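Side-chain contacts in NAD-dependent L-serine dehydrogenase (Pseudomonas aeruginosa, PDB 3OBB), which catalyses the NAD-dependent oxidation of L-serine and methyl-L-serine, with low activity toward beta-hydroxyisobutyrate, and works as a homotetramer built as a dimer of dimers: residues T136-G141 / V171-N176; L152-A155 / N159-H162; E189-G194 / V220-P225; L183-A188 / K292-T297. All coordinates share one frame; numbering follows the deposited sequence.

How the contacts relate
From the N terminus, the chain first lays down most of its nucleotide-binding sheet and then reaches strand 135-140, where contact 1 opens. Nested inside the loop that contact 1 closes is contact 2, the packing of helix 143-156 on strand 159-164; strands 135-140 and 159-164 are neighbours in the sheet, and Val139 N and Phe161 O lie 2.9 Å apart, a probable hydrogen bond. Contact 1 closes on helix 168-196, which runs on into the second domain. Farther along it contact 4 opens, and contact 3 nests within its loop: the chain returns first as 220-225, much later as 292-297. The centres of contacts 3 and 4 are 6 Å apart, both about 27 Å from contact 1.

Contact 1: residues T136-G141 / V171-N176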
loop_
_atom_site.group_PDB
_atom_site.type_symbol
_atom_site.label_atom_id
_atom_site.label_comp_id
_atom_site.label_asym_id
_atom_site.label_seq_id
_atom_site.Cartn_x
_atom_site.Cartn_y
_atom_site.Cartn_z
ATOM N N THR A 136 -20.729 -3.565 22.834
ATOM C CA THR A 136 -21.567 -2.671 22.023
ATOM C C THR A 136 -22.255 -3.455 20.918
ATOM O O THR A 136 -21.683 -4.358 20.334
ATOM C CB THR A 136 -20.903 -1.303 21.605
ATOM O OG1 THR A 136 -21.113 -1.002 20.194
ATOM C CG2 THR A 136 -19.483 -1.257 21.975
ATOM N N PHE A 137 -23.520 -3.150 20.713
ATOM C CA PHE A 137 -24.233 -3.756 19.634
ATOM C C PHE A 137 -24.389 -2.737 18.559
ATOM O O PHE A 137 -24.659 -1.570 18.843
ATOM C CB PHE A 137 -25.601 -4.246 20.106
ATOM C CG PHE A 137 -25.533 -5.439 21.007
ATOM C CD1 PHE A 137 -25.388 -5.280 22.388
ATOM C CD2 PHE A 137 -25.608 -6.733 20.478
ATOM C CE1 PHE A 137 -25.352 -6.372 23.236
ATOM C CE2 PHE A 137 -25.566 -7.844 21.309
ATOM C CZ PHE A 137 -25.447 -7.672 22.704
HETATM N N MSE A 138 -24.245 -3.190 17.321
HETATM C CA MSE A 138 -24.470 -2.343 16.148
HETATM C C MSE A 138 -25.580 -2.977 15.325
HETATM O O MSE A 138 -25.435 -4.063 14.772
HETATM C CB MSE A 138 -23.193 -2.201 15.337
HETATM C CG MSE A 138 -22.066 -1.607 16.145
HETATM SE SE MSE A 138 -20.391 -1.642 15.169
HETATM C CE MSE A 138 -19.204 -0.896 16.516
ATOM N N VAL A 139 -26.703 -2.285 15.271
ATOM C CA VAL A 139 -27.966 -2.939 14.954
ATOM C C VAL A 139 -28.559 -2.413 13.658
ATOM O O VAL A 139 -28.770 -1.207 13.525
ATOM C CB VAL A 139 -28.952 -2.718 16.113
ATOM C CG1 VAL A 139 -30.320 -3.291 15.807
ATOM C CG2 VAL A 139 -28.384 -3.324 17.387
ATOM N N GLY A 140 -28.820 -3.307 12.711
ATOM C CA GLY A 140 -29.618 -2.985 11.540
ATOM C C GLY A 140 -30.993 -3.633 11.608
ATOM O O GLY A 140 -31.125 -4.736 12.131
ATOM N N GLY A 141 -32.007 -2.945 11.071
ATOM C CA GLY A 141 -33.391 -3.432 11.089
ATOM C C GLY A 141 -34.421 -2.399 11.504
ATOM O O GLY A 141 -34.096 -1.234 11.700
ATOM N N VAL A 171 -22.653 -3.376 8.367
ATOM C CA VAL A 171 -21.873 -2.383 7.635
ATOM C C VAL A 171 -21.050 -1.592 8.650
ATOM O O VAL A 171 -19.851 -1.396 8.455
ATOM C CB VAL A 171 -22.760 -1.427 6.714
ATOM C CG1 VAL A 171 -21.908 -0.411 6.019
ATOM C CG2 VAL A 171 -23.541 -2.240 5.642
ATOM N N ALA A 172 -21.695 -1.156 9.747
ATOM C CA ALA A 172 -21.026 -0.322 10.746
ATOM C C ALA A 172 -19.859 -1.118 11.345
ATOM O O ALA A 172 -18.748 -0.576 11.508
ATOM C CB ALA A 172 -22.045 0.155 11.838
ATOM N N LYS A 173 -20.107 -2.406 11.598
ATOM C CA LYS A 173 -19.146 -3.331 12.215
ATOM C C LYS A 173 -17.890 -3.521 11.369
ATOM O O LYS A 173 -16.770 -3.468 11.882
ATOM C CB LYS A 173 -19.798 -4.708 12.503
ATOM C CG LYS A 173 -18.833 -5.767 13.102
ATOM C CD LYS A 173 -18.253 -5.321 14.452
ATOM C CE LYS A 173 -17.166 -6.267 14.961
ATOM N NZ LYS A 173 -17.675 -7.653 15.261
ATOM N N VAL A 174 -18.084 -3.775 10.075
ATOM C CA VAL A 174 -16.952 -3.979 9.198
ATOM C C VAL A 174 -16.179 -2.687 8.923
ATOM O O VAL A 174 -14.987 -2.729 8.726
ATOM C CB VAL A 174 -17.304 -4.764 7.877
ATOM C CG1 VAL A 174 -18.007 -6.141 8.209
ATOM C CG2 VAL A 174 -18.094 -3.884 6.837
ATOM N N CYS A 175 -16.852 -1.544 8.889
ATOM C CA CYS A 175 -16.149 -0.254 8.757
ATOM C C CYS A 175 -15.301 0.017 10.011
ATOM O O CYS A 175 -14.136 0.448 9.916
ATOM C CB CYS A 175 -17.175 0.862 8.592
ATOM S SG CYS A 175 -18.010 0.811 6.939
ATOM N N ASN A 176 -15.911 -0.228 11.178
ATOM C CA ASN A 176 -15.281 0.025 12.459
ATOM C C ASN A 176 -14.059 -0.850 12.617
ATOM O O ASN A 176 -13.026 -0.350 12.980
ATOM C CB ASN A 176 -16.230 -0.241 13.631
ATOM C CG ASN A 176 -15.538 -0.078 14.959
ATOM O OD1 ASN A 176 -15.480 1.023 15.494
ATOM N ND2 ASN A 176 -14.939 -1.180 15.481
#
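The strand 136-140 and the helix 171-176 approach to 8.4 Å between their axes at 131°, nearer antiparallel than parallel, with Met138 and Lys173 as the closest backbone pair. Here the Rossmann-type nucleotide-binding domain meets the start of helix 168-196, the long helix that leads into the C-terminal domain of the 6-phosphogluconate dehydrogenase type.

One side chain carries the contact from the strand. Met138, present as selenomethionine, keeps an extended chain beyond CG, which carries its selenium across to the helix backbone. There SE lies 3.6 Å from Lys173 CA, and 4.1 Å from Ala172 CB on one residue and from Lys173 CB on the next; it is therefore seated over the link between these two residues. The terminal CE continues to Asn176, one turn later, and meets CG at 4.1 Å, the two side chains crossing at about a right angle. All four touching residues are buried, and the contact is one of van der Waals packing.

The catalytic Lys173 offers only its root to the selenomethionine. Its CG stands anti to the backbone N (chi1 178°), and the chain bends at chi2 and chi4 as its end leads away from the strand. NZ is hydrogen-bonded to Val123 O and to OG1 of Thr98, an NAD-binding residue, so the selenium packs at the root of a side chain whose NZ lies in the active site. Asn176 ND2 bonds to Ser212 OG and its OD1 accepts from Gly213 N, both of the second subunit, while its CB sits 4.2 Å from Met138 CE.

Contact 2: residues L152-A155 / N159-H162; sequences LFEA and NIFH
Ile160 sets its side chain between two successive residues of the helix, Phe153 and Glu154, and is approached differently by each. Its terminal CD1 lies 3.7 Å from Phe153 CB, and on the neighbouring residue it comes 3.8 Å from Glu154 CG. The methyl thus rests against Phe153 CB and the aliphatic CG of Glu154 rather than against the ring or the carboxylate. The Glu154 and Ile160 side chains cross at about a right angle, and CG is the atom of the exposed glutamate that touches.

The second branch of Ile160 serves Phe153 further out. With CG1 anti to the carbonyl carbon (chi1 -54°), CG2 stands anti to the backbone N, and it reaches Phe153 CD1 at 4.0 Å, obliquely to the ring. The two branches divide the phenylalanine between them: CG1, 3.9 Å from Phe153 CB, and CD1 meet its CB, while CG2 meets its ring atom CD1.

Beyond this pair, Phe153 is buried against the sheet. Its ring meets that of Phe137 with the planes at about 45°, and it also touches Val139, Leu119 and Ala121, on strands 135-140 and 117-124; Ile160 adds 159-164, the last strand of the sheet within this chain. On the helix, Arg150 also touches Ile160.

Helix 143-156 packed on strand 159-164 in this way is the closing half of the beta-alpha-beta unit formed with strand 135-140, at the edge of the Rossmann-type nucleotide-binding domain.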
loop_
_atom_site.group_PDB
_atom_site.type_symbol
_atom_site.label_atom_id
_atom_site.label_comp_id
_atom_site.label_asym_id
_atom_site.label_seq_id
_atom_site.Cartn_x
_atom_site.Cartn_y
_atom_site.Cartn_z
ATOM N N LEU A 152 -32.944 -7.278 26.026
ATOM C CA LEU A 152 -31.984 -8.370 25.800
ATOM C C LEU A 152 -30.564 -7.865 25.520
ATOM O O LEU A 152 -29.583 -8.449 25.995
ATOM C CB LEU A 152 -32.433 -9.276 24.652
ATOM C CG LEU A 152 -33.669 -10.144 24.858
ATOM C CD1 LEU A 152 -34.075 -10.735 23.532
ATOM C CD2 LEU A 152 -33.373 -11.230 25.853
ATOM N N PHE A 153 -30.480 -6.796 24.725
ATOM C CA PHE A 153 -29.228 -6.098 24.428
ATOM C C PHE A 153 -28.669 -5.458 25.680
ATOM O O PHE A 153 -27.468 -5.489 25.908
ATOM C CB PHE A 153 -29.471 -4.995 23.406
ATOM C CG PHE A 153 -29.740 -5.489 22.021
ATOM C CD1 PHE A 153 -30.670 -4.845 21.216
ATOM C CD2 PHE A 153 -29.076 -6.592 21.518
ATOM C CE1 PHE A 153 -30.915 -5.273 19.910
ATOM C CE2 PHE A 153 -29.328 -7.045 20.223
ATOM C CZ PHE A 153 -30.253 -6.371 19.415
ATOM N N GLU A 154 -29.550 -4.861 26.480
ATOM C CA GLU A 154 -29.174 -4.306 27.779
ATOM C C GLU A 154 -28.657 -5.342 28.780
ATOM O O GLU A 154 -27.863 -5.017 29.655
ATOM C CB GLU A 154 -30.333 -3.524 28.368
ATOM C CG GLU A 154 -30.742 -2.373 27.478
ATOM C CD GLU A 154 -31.686 -1.422 28.145
ATOM O OE1 GLU A 154 -32.200 -1.757 29.226
ATOM O OE2 GLU A 154 -31.906 -0.327 27.584
ATOM N N ALA A 155 -29.076 -6.587 28.635
ATOM C CA ALA A 155 -28.572 -7.643 29.489
ATOM C C ALA A 155 -27.164 -8.085 29.060
ATOM O O ALA A 155 -26.338 -8.459 29.902
ATOM C CB ALA A 155 -29.523 -8.821 29.458
ATOM N N ASN A 159 -23.403 -0.082 25.143
ATOM C CA ASN A 159 -23.813 0.836 24.080
ATOM C C ASN A 159 -24.624 0.114 23.028
ATOM O O ASN A 159 -24.193 -0.908 22.502
ATOM C CB ASN A 159 -22.619 1.508 23.410
ATOM C CG ASN A 159 -21.975 2.540 24.289
ATOM O OD1 ASN A 159 -22.581 3.004 25.263
ATOM N ND2 ASN A 159 -20.732 2.908 23.961
ATOM N N ILE A 160 -25.786 0.663 22.704
ATOM C CA ILE A 160 -26.626 0.049 21.691
ATOM C C ILE A 160 -26.914 1.071 20.615
ATOM O O ILE A 160 -27.638 2.045 20.832
ATOM C CB ILE A 160 -27.924 -0.613 22.288
ATOM C CG1 ILE A 160 -27.551 -1.597 23.404
ATOM C CG2 ILE A 160 -28.693 -1.356 21.215
ATOM C CD1 ILE A 160 -28.503 -1.617 24.517
ATOM N N PHE A 161 -26.325 0.847 19.450
ATOM C CA PHE A 161 -26.510 1.756 18.351
ATOM C C PHE A 161 -27.421 1.173 17.300
ATOM O O PHE A 161 -27.250 0.012 16.918
ATOM C CB PHE A 161 -25.157 2.099 17.715
ATOM C CG PHE A 161 -24.217 2.789 18.646
ATOM C CD1 PHE A 161 -23.178 2.084 19.255
ATOM C CD2 PHE A 161 -24.351 4.146 18.916
ATOM C CE1 PHE A 161 -22.281 2.720 20.094
ATOM C CE2 PHE A 161 -23.468 4.788 19.790
ATOM C CZ PHE A 161 -22.431 4.064 20.384
ATOM N N HIS A 162 -28.396 1.973 16.858
ATOM C CA HIS A 162 -29.200 1.651 15.688
ATOM C C HIS A 162 -28.461 2.234 14.504
ATOM O O HIS A 162 -28.508 3.441 14.277
ATOM C CB HIS A 162 -30.589 2.290 15.816
ATOM C CG HIS A 162 -31.597 1.782 14.831
ATOM N ND1 HIS A 162 -31.392 0.658 14.057
ATOM C CD2 HIS A 162 -32.845 2.216 14.538
ATOM C CE1 HIS A 162 -32.455 0.445 13.303
ATOM N NE2 HIS A 162 -33.355 1.370 13.583
#

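Contact 3: residues E189-G194 / V220-P225; sequences EAMALG and VYNPWP
The contact belongs to the all-helical C-terminal domain of the 6-phosphogluconate dehydrogenase type, away from the annotated sites, where the loop 220-225 folds back on the long helix 168-196. It is a buried hydrophobic packing built on Trp224, with an Asx turn shaping the loop that presents it.

Met191, a selenomethionine, and Ala192 are the helix residues that meet the indole. The Met191 chain is bent at both chi2 and chi3 (-65° and -59°), which curls its end back so that CE lies 3.7 Å from Trp224 CB, and a little farther from CG. Its own CB lies 3.9 Å from Trp224 CE3, so the selenomethionine touches the tryptophan at two points, the root and the six-membered ring. At the adjoining ring atom, Trp224 CZ3 lies 3.7 Å from Ala192 CA and 3.9 Å from Ala192 CB, the helix meeting the indole obliquely. One face of the indole is taken by Pro225 CD, the next residue in the chain, 3.8 Å above the plane and offset toward the rim. Ala201 of helix 201-209 touches both Met191 and Trp224.

Asn222 does two jobs. Its CG stands anti to the backbone N, and the amide is turned so that ND2 comes 4.0 Å from Met191 SE, the side chains approaching from opposite directions. The amide oxygen builds the turn: OD1 accepts Trp224 N at 2.8 Å in the carbonyl plane, with an N-H...O angle of 161°.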
loop_
_atom_site.group_PDB
_atom_site.type_symbol
_atom_site.label_atom_id
_atom_site.label_comp_id
_atom_site.label_asym_id
_atom_site.label_seq_id
_atom_site.Cartn_x
_atom_site.Cartn_y
_atom_site.Cartn_z
ATOM N N GLU A 189 3.617 0.768 13.862
ATOM C CA GLU A 189 4.684 1.249 13.004
ATOM C C GLU A 189 5.259 2.567 13.541
ATOM O O GLU A 189 6.471 2.826 13.406
ATOM C CB GLU A 189 4.185 1.397 11.552
ATOM C CG GLU A 189 3.725 2.767 11.161
ATOM C CD GLU A 189 3.261 2.845 9.670
ATOM O OE1 GLU A 189 3.210 1.792 8.989
ATOM O OE2 GLU A 189 2.973 3.974 9.204
ATOM N N ALA A 190 4.385 3.395 14.127
ATOM C CA ALA A 190 4.818 4.677 14.716
ATOM C C ALA A 190 5.674 4.408 15.953
ATOM O O ALA A 190 6.740 4.999 16.099
ATOM C CB ALA A 190 3.618 5.543 15.064
HETATM N N MSE A 191 5.241 3.490 16.813
HETATM C CA MSE A 191 5.996 3.117 18.029
HETATM C C MSE A 191 7.394 2.613 17.673
HETATM O O MSE A 191 8.397 3.001 18.287
HETATM C CB MSE A 191 5.255 2.018 18.829
HETATM C CG MSE A 191 3.920 2.456 19.498
HETATM SE SE MSE A 191 4.190 3.804 20.883
HETATM C CE MSE A 191 5.393 2.799 22.078
ATOM N N ALA A 192 7.463 1.773 16.652
ATOM C CA ALA A 192 8.726 1.156 16.232
ATOM C C ALA A 192 9.650 2.198 15.617
ATOM O O ALA A 192 10.845 2.231 15.895
ATOM C CB ALA A 192 8.440 0.009 15.239
ATOM N N LEU A 193 9.076 3.094 14.818
ATOM C CA LEU A 193 9.863 4.191 14.238
ATOM C C LEU A 193 10.497 5.083 15.356
ATOM O O LEU A 193 11.710 5.379 15.337
ATOM C CB LEU A 193 8.988 4.997 13.273
ATOM C CG LEU A 193 9.605 6.210 12.558
ATOM C CD1 LEU A 193 10.922 5.825 11.808
ATOM C CD2 LEU A 193 8.573 6.907 11.640
ATOM N N GLY A 194 9.666 5.519 16.308
ATOM C CA GLY A 194 10.157 6.343 17.422
ATOM C C GLY A 194 11.263 5.656 18.223
ATOM O O GLY A 194 12.346 6.235 18.433
ATOM N N VAL A 220 -5.943 2.166 25.108
ATOM C CA VAL A 220 -6.477 0.997 25.782
ATOM C C VAL A 220 -5.799 -0.291 25.331
ATOM O O VAL A 220 -6.019 -1.344 25.909
ATOM C CB VAL A 220 -8.052 1.063 25.606
ATOM C CG1 VAL A 220 -8.702 -0.168 24.982
ATOM C CG2 VAL A 220 -8.774 1.648 26.887
ATOM N N TYR A 221 -4.930 -0.221 24.323
ATOM C CA TYR A 221 -4.474 -1.466 23.701
ATOM C C TYR A 221 -3.137 -1.291 22.976
ATOM O O TYR A 221 -3.020 -1.588 21.776
ATOM C CB TYR A 221 -5.529 -1.885 22.689
ATOM C CG TYR A 221 -5.834 -3.340 22.581
ATOM C CD1 TYR A 221 -7.057 -3.832 23.055
ATOM C CD2 TYR A 221 -4.948 -4.228 21.958
ATOM C CE1 TYR A 221 -7.384 -5.146 22.948
ATOM C CE2 TYR A 221 -5.259 -5.582 21.852
ATOM C CZ TYR A 221 -6.499 -6.031 22.324
ATOM O OH TYR A 221 -6.867 -7.356 22.205
ATOM N N ASN A 222 -2.136 -0.809 23.703
ATOM C CA ASN A 222 -0.883 -0.412 23.062
ATOM C C ASN A 222 -0.115 -1.642 22.555
ATOM O O ASN A 222 0.060 -2.588 23.312
ATOM C CB ASN A 222 -0.049 0.449 24.026
ATOM C CG ASN A 222 1.190 1.033 23.342
ATOM O OD1 ASN A 222 2.102 0.268 22.930
ATOM N ND2 ASN A 222 1.206 2.375 23.143
ATOM N N PRO A 223 0.303 -1.669 21.264
ATOM C CA PRO A 223 0.988 -2.871 20.742
ATOM C C PRO A 223 2.441 -3.121 21.160
ATOM O O PRO A 223 2.981 -4.185 20.838
ATOM C CB PRO A 223 0.905 -2.666 19.225
ATOM C CG PRO A 223 0.952 -1.193 19.075
ATOM C CD PRO A 223 0.099 -0.674 20.182
ATOM N N TRP A 224 3.059 -2.184 21.880
ATOM C CA TRP A 224 4.484 -2.288 22.298
ATOM C C TRP A 224 4.634 -2.941 23.667
ATOM O O TRP A 224 4.069 -2.435 24.639
ATOM C CB TRP A 224 5.166 -0.914 22.328
ATOM C CG TRP A 224 6.675 -1.052 22.341
ATOM C CD1 TRP A 224 7.480 -1.168 23.438
ATOM C CD2 TRP A 224 7.539 -1.119 21.207
ATOM N NE1 TRP A 224 8.796 -1.271 23.054
ATOM C CE2 TRP A 224 8.853 -1.275 21.687
ATOM C CE3 TRP A 224 7.326 -1.109 19.823
ATOM C CZ2 TRP A 224 9.959 -1.397 20.832
ATOM C CZ3 TRP A 224 8.425 -1.227 18.981
ATOM C CH2 TRP A 224 9.720 -1.379 19.493
ATOM N N PRO A 225 5.355 -4.084 23.742
ATOM C CA PRO A 225 5.426 -4.863 25.000
ATOM C C PRO A 225 5.891 -3.987 26.121
ATOM O O PRO A 225 6.825 -3.194 25.919
ATOM C CB PRO A 225 6.502 -5.938 24.707
ATOM C CG PRO A 225 6.280 -6.229 23.182
ATOM C CD PRO A 225 6.090 -4.763 22.647
#

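Contact 4: residues L183-A188 / K292-T297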
loop_
_atom_site.group_PDB
_atom_site.type_symbol
_atom_site.label_atom_id
_atom_site.label_comp_id
_atom_site.label_asym_id
_atom_site.label_seq_id
_atom_site.Cartn_x
_atom_site.Cartn_y
_atom_site.Cartn_z
ATOM N N LEU A 183 -5.699 1.661 12.428
ATOM C CA LEU A 183 -5.068 2.426 13.501
ATOM C C LEU A 183 -4.078 1.612 14.321
ATOM O O LEU A 183 -3.102 2.170 14.858
ATOM C CB LEU A 183 -6.080 3.185 14.390
ATOM C CG LEU A 183 -7.106 2.413 15.129
ATOM C CD1 LEU A 183 -6.468 1.950 16.460
ATOM C CD2 LEU A 183 -8.358 3.318 15.341
HETATM N N MSE A 184 -4.327 0.312 14.399
HETATM C CA MSE A 184 -3.423 -0.596 15.104
HETATM C C MSE A 184 -2.073 -0.766 14.370
HETATM O O MSE A 184 -0.982 -0.724 14.973
HETATM C CB MSE A 184 -4.081 -1.960 15.393
HETATM C CG MSE A 184 -3.135 -2.950 16.081
HETATM SE SE MSE A 184 -2.620 -2.372 17.899
HETATM C CE MSE A 184 -4.224 -2.768 18.891
ATOM N N ILE A 185 -2.119 -0.920 13.061
ATOM C CA ILE A 185 -0.847 -1.021 12.331
ATOM C C ILE A 185 -0.144 0.325 12.320
ATOM O O ILE A 185 1.071 0.404 12.544
ATOM C CB ILE A 185 -1.054 -1.568 10.907
ATOM C CG1 ILE A 185 -1.776 -2.915 11.002
ATOM C CG2 ILE A 185 0.309 -1.740 10.193
ATOM C CD1 ILE A 185 -1.995 -3.595 9.647
ATOM N N GLY A 186 -0.922 1.390 12.083
ATOM C CA GLY A 186 -0.413 2.740 12.187
ATOM C C GLY A 186 0.320 2.915 13.512
ATOM O O GLY A 186 1.452 3.386 13.537
ATOM N N THR A 187 -0.304 2.524 14.616
ATOM C CA THR A 187 0.282 2.692 15.937
ATOM C C THR A 187 1.582 1.864 16.145
ATOM O O THR A 187 2.613 2.377 16.607
ATOM C CB THR A 187 -0.779 2.451 17.073
ATOM O OG1 THR A 187 -1.920 3.333 16.886
ATOM C CG2 THR A 187 -0.146 2.723 18.463
ATOM N N ALA A 188 1.549 0.606 15.733
ATOM C CA ALA A 188 2.693 -0.281 15.856
ATOM C C ALA A 188 3.889 0.243 15.054
ATOM O O ALA A 188 5.044 0.154 15.495
ATOM C CB ALA A 188 2.304 -1.665 15.371
ATOM N N LYS A 292 5.223 -7.164 15.702
ATOM C CA LYS A 292 6.389 -7.977 15.381
ATOM C C LYS A 292 6.929 -7.743 13.953
ATOM O O LYS A 292 8.145 -7.909 13.684
ATOM C CB LYS A 292 6.033 -9.452 15.548
ATOM C CG LYS A 292 5.826 -9.893 17.002
ATOM C CD LYS A 292 6.002 -11.414 17.107
ATOM C CE LYS A 292 5.705 -11.941 18.508
ATOM N NZ LYS A 292 6.939 -11.677 19.311
ATOM N N LEU A 293 6.036 -7.396 13.037
ATOM C CA LEU A 293 6.483 -6.964 11.700
ATOM C C LEU A 293 7.527 -5.831 11.767
ATOM O O LEU A 293 8.492 -5.813 10.989
ATOM C CB LEU A 293 5.284 -6.524 10.851
ATOM C CG LEU A 293 4.311 -7.627 10.398
ATOM C CD1 LEU A 293 3.287 -7.029 9.437
ATOM C CD2 LEU A 293 5.078 -8.768 9.733
ATOM N N PHE A 294 7.368 -4.928 12.739
ATOM C CA PHE A 294 8.190 -3.704 12.818
ATOM C C PHE A 294 9.295 -3.711 13.853
ATOM O O PHE A 294 10.237 -2.918 13.740
ATOM C CB PHE A 294 7.289 -2.492 13.061
ATOM C CG PHE A 294 6.100 -2.455 12.161
ATOM C CD1 PHE A 294 4.839 -2.768 12.651
ATOM C CD2 PHE A 294 6.253 -2.140 10.820
ATOM C CE1 PHE A 294 3.734 -2.741 11.830
ATOM C CE2 PHE A 294 5.150 -2.124 9.972
ATOM C CZ PHE A 294 3.889 -2.433 10.483
ATOM N N ASP A 295 9.163 -4.563 14.872
ATOM C CA ASP A 295 10.057 -4.555 16.054
ATOM C C ASP A 295 10.979 -5.740 15.918
ATOM O O ASP A 295 10.529 -6.892 16.010
ATOM C CB ASP A 295 9.245 -4.646 17.359
ATOM C CG ASP A 295 10.109 -4.721 18.635
ATOM O OD1 ASP A 295 9.457 -4.917 19.710
ATOM O OD2 ASP A 295 11.378 -4.566 18.610
ATOM N N PRO A 296 12.279 -5.458 15.689
ATOM C CA PRO A 296 13.282 -6.493 15.425
ATOM C C PRO A 296 13.700 -7.258 16.678
ATOM O O PRO A 296 14.151 -8.397 16.583
ATOM C CB PRO A 296 14.464 -5.695 14.878
ATOM C CG PRO A 296 14.340 -4.310 15.532
ATOM C CD PRO A 296 12.850 -4.088 15.660
ATOM N N THR A 297 13.535 -6.643 17.840
ATOM C CA THR A 297 14.065 -7.202 19.082
ATOM C C THR A 297 12.991 -7.986 19.829
ATOM O O THR A 297 12.983 -8.012 21.063
ATOM C CB THR A 297 14.585 -6.089 20.026
ATOM O OG1 THR A 297 13.464 -5.437 20.637
ATOM C CG2 THR A 297 15.441 -5.051 19.266
#
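The Phe294 ring meets helix 183-188 through CD1, CE1 and CZ. Ile185 comes to the edge, near the ring plane: its CG2 methyl lies 3.7 Å from Phe294 CZ and 3.9 Å from Phe294 CE1. Ala188, one turn later, approaches obliquely, with CB 3.9 Å from Phe294 CD1. One face carries Leu293 CB from the preceding residue, 4.1 Å above the plane and over its centre. In Ile185, CG1 stands anti to the carbonyl carbon (chi1 -56°) and CG2 anti to the backbone N, and it is CG2 that reaches the ring edge; the two side chains cross at about a right angle.

Around the ring, Glu189 and Ala192 of the same long helix also touch it, and Pro265 of the second subunit packs on it. Ile185 is likewise shared, resting on Ala270, Leu273 and Tyr274 of helix 265-279 and on Met266 of the second subunit.

Each segment also carries its own internal hydrogen bonds. In the helix, Leu183 O accepts both Thr187 OG1, at 2.6 Å, and Thr187 N, from opposite faces of its carbonyl plane. Beyond the phenylalanine, Asp295 OD2 accepts Thr297 N at 3.1 Å from above the carboxylate plane, forming an Asx turn, and also takes Thr297 OG1 on its syn side; Thr297 itself is poorly ordered.

Taken together, the short, weakly bonded helical turn about 292-294 packs by Phe294 on the long helix 168-196, within the helical C-terminal domain of this 3-hydroxyisobutyrate dehydrogenase-related family, at the interface with the second subunit.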